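Local coordinates for esterase (Thermotoga maritima, PDB 3DOH), which probably hydrolyses carboxylic esters, as a thermostable esterase that joins an immunoglobulin-like domain to an alpha/beta-hydrolase domain, at residues S54-T59 against T87-S92; P310-H315 against K340-E345. All coordinates share one frame; numbering follows the deposited sequence.

Contact 1 of 2, residues S54-T59 against T87-S92. With SO4 (sulfate ion), chain E.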
ATOM      1  N   SER A  54     -11.817 -22.195   6.883  1.00 33.47           N
ATOM      2  CA  SER A  54     -11.305 -20.874   6.757  1.00 32.25           C
ATOM      3  C   SER A  54     -12.194 -19.903   7.575  1.00 31.27           C
ATOM      4  O   SER A  54     -13.356 -20.227   7.884  1.00 30.24           O
ATOM      5  CB  SER A  54     -11.115 -20.535   5.282  1.00 31.76           C
ATOM      6  OG  SER A  54     -12.347 -20.334   4.624  1.00 33.59           O
ATOM      7  N   SER A  55     -11.638 -18.751   7.974  1.00 30.55           N
ATOM      8  CA  SER A  55     -12.390 -17.800   8.826  1.00 30.31           C
ATOM      9  C   SER A  55     -13.379 -17.006   8.017  1.00 30.00           C
ATOM     10  O   SER A  55     -13.133 -16.667   6.854  1.00 29.53           O
ATOM     11  CB  SER A  55     -11.507 -16.764   9.531  1.00 30.00           C
ATOM     12  OG  SER A  55     -10.319 -17.305  10.045  1.00 31.13           O
ATOM     13  N   ARG A  56     -14.502 -16.712   8.657  1.00 29.73           N
ATOM     14  CA  ARG A  56     -15.413 -15.691   8.174  1.00 29.06           C
ATOM     15  C   ARG A  56     -15.046 -14.483   8.978  1.00 28.82           C
ATOM     16  O   ARG A  56     -14.750 -14.595  10.189  1.00 29.03           O
ATOM     17  CB  ARG A  56     -16.873 -16.099   8.403  1.00 28.84           C
ATOM     18  CG  ARG A  56     -17.357 -17.210   7.458  1.00 27.85           C
ATOM     19  CD  ARG A  56     -17.177 -16.812   5.996  1.00 28.21           C
ATOM     20  NE  ARG A  56     -17.825 -15.526   5.723  1.00 28.86           N
ATOM     21  CZ  ARG A  56     -19.132 -15.364   5.498  1.00 30.34           C
ATOM     22  NH1 ARG A  56     -19.959 -16.417   5.502  1.00 25.09           N
ATOM     23  NH2 ARG A  56     -19.619 -14.133   5.271  1.00 29.75           N
ATOM     24  N   THR A  57     -15.025 -13.329   8.329  1.00 28.23           N
ATOM     25  CA  THR A  57     -14.689 -12.154   9.073  1.00 28.08           C
ATOM     26  C   THR A  57     -15.915 -11.493   9.685  1.00 28.89           C
ATOM     27  O   THR A  57     -16.814 -11.059   8.956  1.00 28.17           O
ATOM     28  CB  THR A  57     -13.784 -11.156   8.333  1.00 28.36           C
ATOM     29  OG1 THR A  57     -14.351  -9.864   8.472  1.00 29.04           O
ATOM     30  CG2 THR A  57     -13.533 -11.479   6.867  1.00 25.56           C
ATOM     31  N   ILE A  58     -15.946 -11.456  11.033  1.00 29.60           N
ATOM     32  CA  ILE A  58     -17.050 -10.859  11.816  1.00 30.16           C
ATOM     33  C   ILE A  58     -16.974  -9.322  11.790  1.00 31.85           C
ATOM     34  O   ILE A  58     -16.065  -8.744  12.333  1.00 32.18           O
ATOM     35  CB  ILE A  58     -17.059 -11.383  13.285  1.00 29.28           C
ATOM     36  CG1 ILE A  58     -17.148 -12.906  13.308  1.00 27.13           C
ATOM     37  CG2 ILE A  58     -18.252 -10.876  14.007  1.00 28.35           C
ATOM     38  CD1 ILE A  58     -16.433 -13.588  14.489  1.00 21.68           C
ATOM     39  N   THR A  59     -17.925  -8.652  11.158  1.00 34.14           N
ATOM     40  CA  THR A  59     -17.799  -7.202  10.991  1.00 36.54           C
ATOM     41  C   THR A  59     -18.461  -6.336  12.098  1.00 37.90           C
ATOM     42  O   THR A  59     -17.983  -5.231  12.377  1.00 37.94           O
ATOM     43  CB  THR A  59     -18.302  -6.746   9.610  1.00 36.49           C
ATOM     44  OG1 THR A  59     -19.598  -7.304   9.378  1.00 38.52           O
ATOM     45  CG2 THR A  59     -17.392  -7.241   8.532  1.00 36.68           C
ATOM     46  N   THR A  87     -19.774 -10.068   3.715  1.00 31.21           N
ATOM     47  CA  THR A  87     -20.273 -10.700   2.507  1.00 32.15           C
ATOM     48  C   THR A  87     -19.214 -10.785   1.414  1.00 31.83           C
ATOM     49  O   THR A  87     -19.488 -11.307   0.378  1.00 32.15           O
ATOM     50  CB  THR A  87     -21.571 -10.027   2.006  1.00 32.00           C
ATOM     51  OG1 THR A  87     -21.416  -9.684   0.620  1.00 35.12           O
ATOM     52  CG2 THR A  87     -21.856  -8.731   2.779  1.00 33.72           C
ATOM     53  N   GLU A  88     -18.010 -10.289   1.657  1.00 32.69           N
ATOM     54  CA  GLU A  88     -16.961 -10.260   0.652  1.00 33.80           C
ATOM     55  C   GLU A  88     -15.965 -11.366   0.920  1.00 34.35           C
ATOM     56  O   GLU A  88     -14.989 -11.529   0.187  1.00 33.50           O
ATOM     57  CB  GLU A  88     -16.219  -8.918   0.675  1.00 33.88           C
ATOM     58  CG  GLU A  88     -16.923  -7.785  -0.059  1.00 38.52           C
ATOM     59  CD  GLU A  88     -18.066  -7.157   0.764  1.00 46.37           C
ATOM     60  OE1 GLU A  88     -18.133  -7.416   2.007  1.00 48.69           O
ATOM     61  OE2 GLU A  88     -18.896  -6.402   0.172  1.00 47.07           O
ATOM     62  N   ASP A  89     -16.182 -12.110   1.999  1.00 35.35           N
ATOM     63  CA  ASP A  89     -15.352 -13.268   2.293  1.00 36.07           C
ATOM     64  C   ASP A  89     -15.377 -14.245   1.151  1.00 37.06           C
ATOM     65  O   ASP A  89     -16.420 -14.472   0.550  1.00 36.75           O
ATOM     66  CB  ASP A  89     -15.865 -13.992   3.521  1.00 35.57           C
ATOM     67  CG  ASP A  89     -15.479 -13.319   4.783  1.00 35.23           C
ATOM     68  OD1 ASP A  89     -14.517 -12.523   4.793  1.00 35.59           O
ATOM     69  OD2 ASP A  89     -16.153 -13.582   5.776  1.00 35.10           O
ATOM     70  N   LEU A  90     -14.236 -14.866   0.889  1.00 39.02           N
ATOM     71  CA  LEU A  90     -14.172 -15.889  -0.142  1.00 39.89           C
ATOM     72  C   LEU A  90     -15.220 -17.002   0.073  1.00 39.82           C
ATOM     73  O   LEU A  90     -16.018 -17.310  -0.847  1.00 41.27           O
ATOM     74  CB  LEU A  90     -12.750 -16.461  -0.287  1.00 40.10           C
ATOM     75  CG  LEU A  90     -12.550 -17.587  -1.340  1.00 41.07           C
ATOM     76  CD1 LEU A  90     -12.522 -17.080  -2.811  1.00 41.86           C
ATOM     77  CD2 LEU A  90     -11.293 -18.478  -1.022  1.00 40.62           C
ATOM     78  N   HIS A  91     -15.201 -17.615   1.248  1.00 38.27           N
ATOM     79  CA  HIS A  91     -16.100 -18.724   1.520  1.00 37.35           C
ATOM     80  C   HIS A  91     -17.383 -18.208   2.152  1.00 36.88           C
ATOM     81  O   HIS A  91     -17.723 -18.591   3.271  1.00 37.44           O
ATOM     82  CB  HIS A  91     -15.430 -19.741   2.447  1.00 36.90           C
ATOM     83  CG  HIS A  91     -14.376 -20.567   1.776  1.00 36.83           C
ATOM     84  ND1 HIS A  91     -13.043 -20.492   2.115  1.00 35.54           N
ATOM     85  CD2 HIS A  91     -14.462 -21.486   0.785  1.00 36.37           C
ATOM     86  CE1 HIS A  91     -12.352 -21.329   1.362  1.00 36.57           C
ATOM     87  NE2 HIS A  91     -13.188 -21.944   0.546  1.00 36.69           N
ATOM     88  N   SER A  92     -18.099 -17.340   1.442  1.00 35.82           N
ATOM     89  CA  SER A  92     -19.414 -16.972   1.901  1.00 34.77           C
ATOM     90  C   SER A  92     -20.581 -17.641   1.135  1.00 34.64           C
ATOM     91  O   SER A  92     -21.570 -18.048   1.757  1.00 35.19           O
ATOM     92  CB  SER A  92     -19.555 -15.455   1.981  1.00 35.14           C
ATOM     93  OG  SER A  92     -19.090 -14.808   0.818  1.00 33.73           O
TER
HETATM   94  S   SO4 E 402      -7.842 -18.354   7.750  1.00 46.14           S
HETATM   95  O1  SO4 E 402      -8.742 -19.324   8.373  1.00 46.17           O
HETATM   96  O2  SO4 E 402      -7.739 -17.134   8.579  1.00 44.03           O
HETATM   97  O3  SO4 E 402      -8.363 -18.086   6.411  1.00 47.02           O
HETATM   98  O4  SO4 E 402      -6.524 -18.939   7.575  1.00 45.75           O

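Contact 2 of 2, residues P310-H315 against K340-E345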
ATOM      1  N   PRO A 310     -46.002  -5.749 -23.100  1.00 29.21           N
ATOM      2  CA  PRO A 310     -44.816  -4.951 -22.660  1.00 28.53           C
ATOM      3  C   PRO A 310     -43.624  -5.837 -22.259  1.00 28.25           C
ATOM      4  O   PRO A 310     -43.771  -6.763 -21.464  1.00 27.77           O
ATOM      5  CB  PRO A 310     -45.338  -4.146 -21.450  1.00 28.21           C
ATOM      6  CG  PRO A 310     -46.879  -4.105 -21.634  1.00 27.89           C
ATOM      7  CD  PRO A 310     -47.216  -5.440 -22.314  1.00 28.74           C
ATOM      8  N   ILE A 311     -42.452  -5.557 -22.827  1.00 27.80           N
ATOM      9  CA  ILE A 311     -41.304  -6.429 -22.653  1.00 26.48           C
ATOM     10  C   ILE A 311     -40.082  -5.565 -22.428  1.00 27.16           C
ATOM     11  O   ILE A 311     -39.828  -4.656 -23.192  1.00 27.36           O
ATOM     12  CB  ILE A 311     -41.082  -7.311 -23.946  1.00 26.65           C
ATOM     13  CG1 ILE A 311     -42.263  -8.281 -24.130  1.00 25.81           C
ATOM     14  CG2 ILE A 311     -39.736  -8.050 -23.897  1.00 24.08           C
ATOM     15  CD1 ILE A 311     -42.240  -9.130 -25.394  1.00 24.55           C
ATOM     16  N   TRP A 312     -39.294  -5.850 -21.397  1.00 27.21           N
ATOM     17  CA  TRP A 312     -38.059  -5.105 -21.198  1.00 25.98           C
ATOM     18  C   TRP A 312     -36.931  -6.129 -21.187  1.00 26.22           C
ATOM     19  O   TRP A 312     -36.773  -6.904 -20.244  1.00 26.50           O
ATOM     20  CB  TRP A 312     -38.123  -4.269 -19.927  1.00 24.97           C
ATOM     21  CG  TRP A 312     -36.977  -3.342 -19.736  1.00 25.07           C
ATOM     22  CD1 TRP A 312     -35.758  -3.422 -20.326  1.00 25.72           C
ATOM     23  CD2 TRP A 312     -36.914  -2.216 -18.844  1.00 24.92           C
ATOM     24  NE1 TRP A 312     -34.942  -2.405 -19.883  1.00 25.89           N
ATOM     25  CE2 TRP A 312     -35.630  -1.649 -18.975  1.00 25.45           C
ATOM     26  CE3 TRP A 312     -37.823  -1.626 -17.956  1.00 24.67           C
ATOM     27  CZ2 TRP A 312     -35.228  -0.517 -18.254  1.00 24.74           C
ATOM     28  CZ3 TRP A 312     -37.425  -0.495 -17.229  1.00 24.82           C
ATOM     29  CH2 TRP A 312     -36.141   0.040 -17.382  1.00 24.78           C
ATOM     30  N   VAL A 313     -36.182  -6.146 -22.282  1.00 25.91           N
ATOM     31  CA  VAL A 313     -35.071  -7.057 -22.484  1.00 25.19           C
ATOM     32  C   VAL A 313     -33.761  -6.507 -21.864  1.00 25.59           C
ATOM     33  O   VAL A 313     -33.507  -5.302 -21.877  1.00 25.80           O
ATOM     34  CB  VAL A 313     -34.875  -7.247 -23.990  1.00 25.13           C
ATOM     35  CG1 VAL A 313     -33.815  -8.310 -24.296  1.00 24.35           C
ATOM     36  CG2 VAL A 313     -36.185  -7.612 -24.645  1.00 23.54           C
ATOM     37  N   PHE A 314     -32.937  -7.396 -21.319  1.00 25.38           N
ATOM     38  CA  PHE A 314     -31.651  -7.044 -20.729  1.00 25.16           C
ATOM     39  C   PHE A 314     -30.627  -8.078 -21.251  1.00 26.35           C
ATOM     40  O   PHE A 314     -30.964  -9.282 -21.390  1.00 26.74           O
ATOM     41  CB  PHE A 314     -31.713  -7.101 -19.181  1.00 24.72           C
ATOM     42  CG  PHE A 314     -32.573  -6.034 -18.544  1.00 24.01           C
ATOM     43  CD1 PHE A 314     -33.961  -6.181 -18.461  1.00 23.68           C
ATOM     44  CD2 PHE A 314     -32.001  -4.867 -18.024  1.00 23.48           C
ATOM     45  CE1 PHE A 314     -34.764  -5.160 -17.856  1.00 24.14           C
ATOM     46  CE2 PHE A 314     -32.810  -3.851 -17.419  1.00 23.89           C
ATOM     47  CZ  PHE A 314     -34.176  -3.999 -17.339  1.00 21.68           C
ATOM     48  N   HIS A 315     -29.395  -7.628 -21.536  1.00 26.40           N
ATOM     49  CA  HIS A 315     -28.312  -8.491 -22.011  1.00 26.81           C
ATOM     50  C   HIS A 315     -27.028  -7.672 -21.861  1.00 27.86           C
ATOM     51  O   HIS A 315     -27.069  -6.451 -21.867  1.00 28.11           O
ATOM     52  CB  HIS A 315     -28.530  -8.810 -23.493  1.00 26.59           C
ATOM     53  CG  HIS A 315     -28.043 -10.164 -23.912  1.00 25.42           C
ATOM     54  ND1 HIS A 315     -26.748 -10.595 -23.704  1.00 24.70           N
ATOM     55  CD2 HIS A 315     -28.670 -11.165 -24.573  1.00 21.85           C
ATOM     56  CE1 HIS A 315     -26.611 -11.812 -24.192  1.00 21.88           C
ATOM     57  NE2 HIS A 315     -27.757 -12.171 -24.740  1.00 20.74           N
ATOM     58  N   LYS A 340     -44.003  -1.931 -28.057  1.00 41.69           N
ATOM     59  CA  LYS A 340     -44.081  -1.994 -26.574  1.00 41.74           C
ATOM     60  C   LYS A 340     -42.894  -2.833 -26.019  1.00 40.12           C
ATOM     61  O   LYS A 340     -43.098  -3.819 -25.288  1.00 40.20           O
ATOM     62  CB  LYS A 340     -45.440  -2.523 -26.092  1.00 41.81           C
ATOM     63  CG  LYS A 340     -46.656  -1.905 -26.825  1.00 44.27           C
ATOM     64  CD  LYS A 340     -47.989  -2.556 -26.403  1.00 44.41           C
ATOM     65  CE  LYS A 340     -48.600  -1.959 -25.092  1.00 48.23           C
ATOM     66  NZ  LYS A 340     -49.840  -2.712 -24.633  1.00 46.79           N
ATOM     67  N   VAL A 341     -41.664  -2.411 -26.379  1.00 38.13           N
ATOM     68  CA  VAL A 341     -40.411  -3.061 -25.989  1.00 35.61           C
ATOM     69  C   VAL A 341     -39.412  -2.036 -25.471  1.00 35.11           C
ATOM     70  O   VAL A 341     -39.202  -1.030 -26.131  1.00 35.79           O
ATOM     71  CB  VAL A 341     -39.763  -3.834 -27.177  1.00 35.47           C
ATOM     72  CG1 VAL A 341     -39.324  -2.885 -28.284  1.00 34.19           C
ATOM     73  CG2 VAL A 341     -38.594  -4.673 -26.708  1.00 33.57           C
ATOM     74  N   ARG A 342     -38.808  -2.293 -24.301  1.00 33.96           N
ATOM     75  CA  ARG A 342     -37.589  -1.606 -23.831  1.00 32.60           C
ATOM     76  C   ARG A 342     -36.375  -2.542 -23.842  1.00 31.83           C
ATOM     77  O   ARG A 342     -36.494  -3.782 -23.838  1.00 31.61           O
ATOM     78  CB  ARG A 342     -37.736  -1.074 -22.417  1.00 32.74           C
ATOM     79  CG  ARG A 342     -38.848  -0.086 -22.195  1.00 34.57           C
ATOM     80  CD  ARG A 342     -38.886   0.310 -20.731  1.00 35.09           C
ATOM     81  NE  ARG A 342     -39.844   1.382 -20.581  1.00 39.15           N
ATOM     82  CZ  ARG A 342     -39.860   2.273 -19.583  1.00 39.69           C
ATOM     83  NH1 ARG A 342     -38.951   2.232 -18.599  1.00 34.99           N
ATOM     84  NH2 ARG A 342     -40.811   3.217 -19.585  1.00 37.94           N
ATOM     85  N   TYR A 343     -35.201  -1.917 -23.838  1.00 30.77           N
ATOM     86  CA  TYR A 343     -33.944  -2.601 -24.004  1.00 29.16           C
ATOM     87  C   TYR A 343     -32.826  -1.778 -23.427  1.00 29.83           C
ATOM     88  O   TYR A 343     -32.527  -0.673 -23.910  1.00 30.24           O
ATOM     89  CB  TYR A 343     -33.646  -2.877 -25.482  1.00 28.07           C
ATOM     90  CG  TYR A 343     -32.440  -3.740 -25.697  1.00 25.49           C
ATOM     91  CD1 TYR A 343     -32.289  -4.965 -25.022  1.00 22.86           C
ATOM     92  CD2 TYR A 343     -31.461  -3.353 -26.582  1.00 21.53           C
ATOM     93  CE1 TYR A 343     -31.155  -5.752 -25.218  1.00 23.09           C
ATOM     94  CE2 TYR A 343     -30.344  -4.127 -26.809  1.00 20.71           C
ATOM     95  CZ  TYR A 343     -30.173  -5.320 -26.144  1.00 24.72           C
ATOM     96  OH  TYR A 343     -29.007  -6.072 -26.400  1.00 26.45           O
ATOM     97  N   THR A 344     -32.233  -2.349 -22.380  1.00 29.48           N
ATOM     98  CA  THR A 344     -31.032  -1.898 -21.750  1.00 28.99           C
ATOM     99  C   THR A 344     -29.984  -2.955 -22.094  1.00 28.82           C
ATOM    100  O   THR A 344     -30.155  -4.115 -21.727  1.00 28.60           O
ATOM    101  CB  THR A 344     -31.259  -1.903 -20.240  1.00 29.16           C
ATOM    102  OG1 THR A 344     -32.389  -1.087 -19.947  1.00 29.07           O
ATOM    103  CG2 THR A 344     -30.049  -1.372 -19.496  1.00 28.58           C
ATOM    104  N   GLU A 345     -28.922  -2.567 -22.805  1.00 28.59           N
ATOM    105  CA  GLU A 345     -27.802  -3.461 -23.093  1.00 28.00           C
ATOM    106  C   GLU A 345     -26.556  -2.938 -22.432  1.00 28.92           C
ATOM    107  O   GLU A 345     -25.978  -1.933 -22.882  1.00 29.44           O
ATOM    108  CB  GLU A 345     -27.551  -3.574 -24.576  1.00 27.16           C
ATOM    109  CG  GLU A 345     -26.436  -4.534 -24.954  1.00 26.49           C
ATOM    110  CD  GLU A 345     -26.099  -4.490 -26.453  1.00 29.24           C
ATOM    111  OE1 GLU A 345     -27.002  -4.688 -27.299  1.00 29.69           O
ATOM    112  OE2 GLU A 345     -24.922  -4.237 -26.797  1.00 31.17           O
TER

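Contact 1 of 2, residues S54-T59 against T87-S92
R56 NE and D89 OD2 form a salt bridge of 2.6 Å, with the carboxylate oxygen lying in the guanidinium plane and the N-H pointing almost straight at it (170°). The two flat groups stand nearly perpendicular, 89° apart, and NE takes the anti lone pair of OD2. D89 OD2 is also met, on its syn side, by T57 N at 2.8 Å, the donor somewhat out of the carboxylate plane; two N-H groups thus grip one atom and tie D89 to both backbone and side chain of 54-59. The R56 chain, bent at chi2 and chi3, curls back to present NE here, while its remaining nitrogens reach the carbonyls of S86 and V22 and the hydroxyl of Y110. At the far end S54 OG and H91 ND1 share a hydrogen bond of 2.6 Å. H91 centres an inverse gamma turn, and S92 OG donates to D89 O at 2.7 Å within the same loop. Away from this interface S55 N donates to an oxygen of a sulfate ion, probably from the crystallisation liquor, and S55 OG also pairs with K46. S92 CB lies over one face of the guanidinium, 3.5 Å from R56 CZ. The arrangement is a loop following strand 80-85 clasped to strand 53-64 by a buried arginine, within the Ig-like N-terminal domain.

Contact 2 of 2, residues P310-H315 against K340-E345
A W312 chi1 of -172° sets CG opposite the backbone N and lays the indole across strand 341-345, while R342, with CG beside its own backbone N and an extended chain from CG to NE, runs over one indole face. The strands are parallel neighbours of a beta-alpha-beta unit, linked through helix 325-336, at one edge of the alpha/beta-hydrolase sheet, 341-346 being an outermost strand within the chain. R342 CB sits 3.7 Å from the centroid of the five-membered ring of W312, a CH-pi contact 13° off the normal, and R342 CD follows at 3.5 Å from W312 CE3. Farther out, the guanidinium is turned 57° from the indole. R342 CD and F314 CZ lie over opposite faces of the indole, each offset toward the rim; W374 of helix 369-376 meets it edge-to-face. At the indole edge, W312 NE1 donates to T344 OG1 at 2.9 Å, with the hydroxyl oxygen in the ring plane. An alanine in place of W312 would probably leave T344 OG1 without its indole donor and open a gap between R342 and F314. Between the backbones, R342 N donates to I311 O and V313 N to R342 O, both at 2.8 Å; T344 N to V313 O is longer. R207 of a second subunit, another copy of the protein, hydrogen-bonds to E345 O, so strand 341-346 also takes part in a subunit interface. On the face that carries V313, Y343 reaches the neighbouring strand with its CD1 corner, 3.6 Å from V313 CB. Y343 OH donates to E345 OE1 at 2.6 Å, and R328 NH2 of the linking helix forms a salt bridge with E345 OE2.

The two contacts belong to different domains, share no strand or helix, and lie with their nearest atoms about 22 Å apart. Contact 1 is partly buried and joins a strand to an irregular loop in the Ig-like domain; its cohesion comes mainly from a charged pair and side-chain hydrogen bonds, with little apolar packing. Contact 2 is mostly buried and joins two adjacent parallel strands of the hydrolase sheet, so regular backbone bonds are backed by aromatic and aliphatic packing. An arginine takes part in both, used differently: R56 through its charged head, R342 chiefly through its methylenes. Another subunit touches only contact 2.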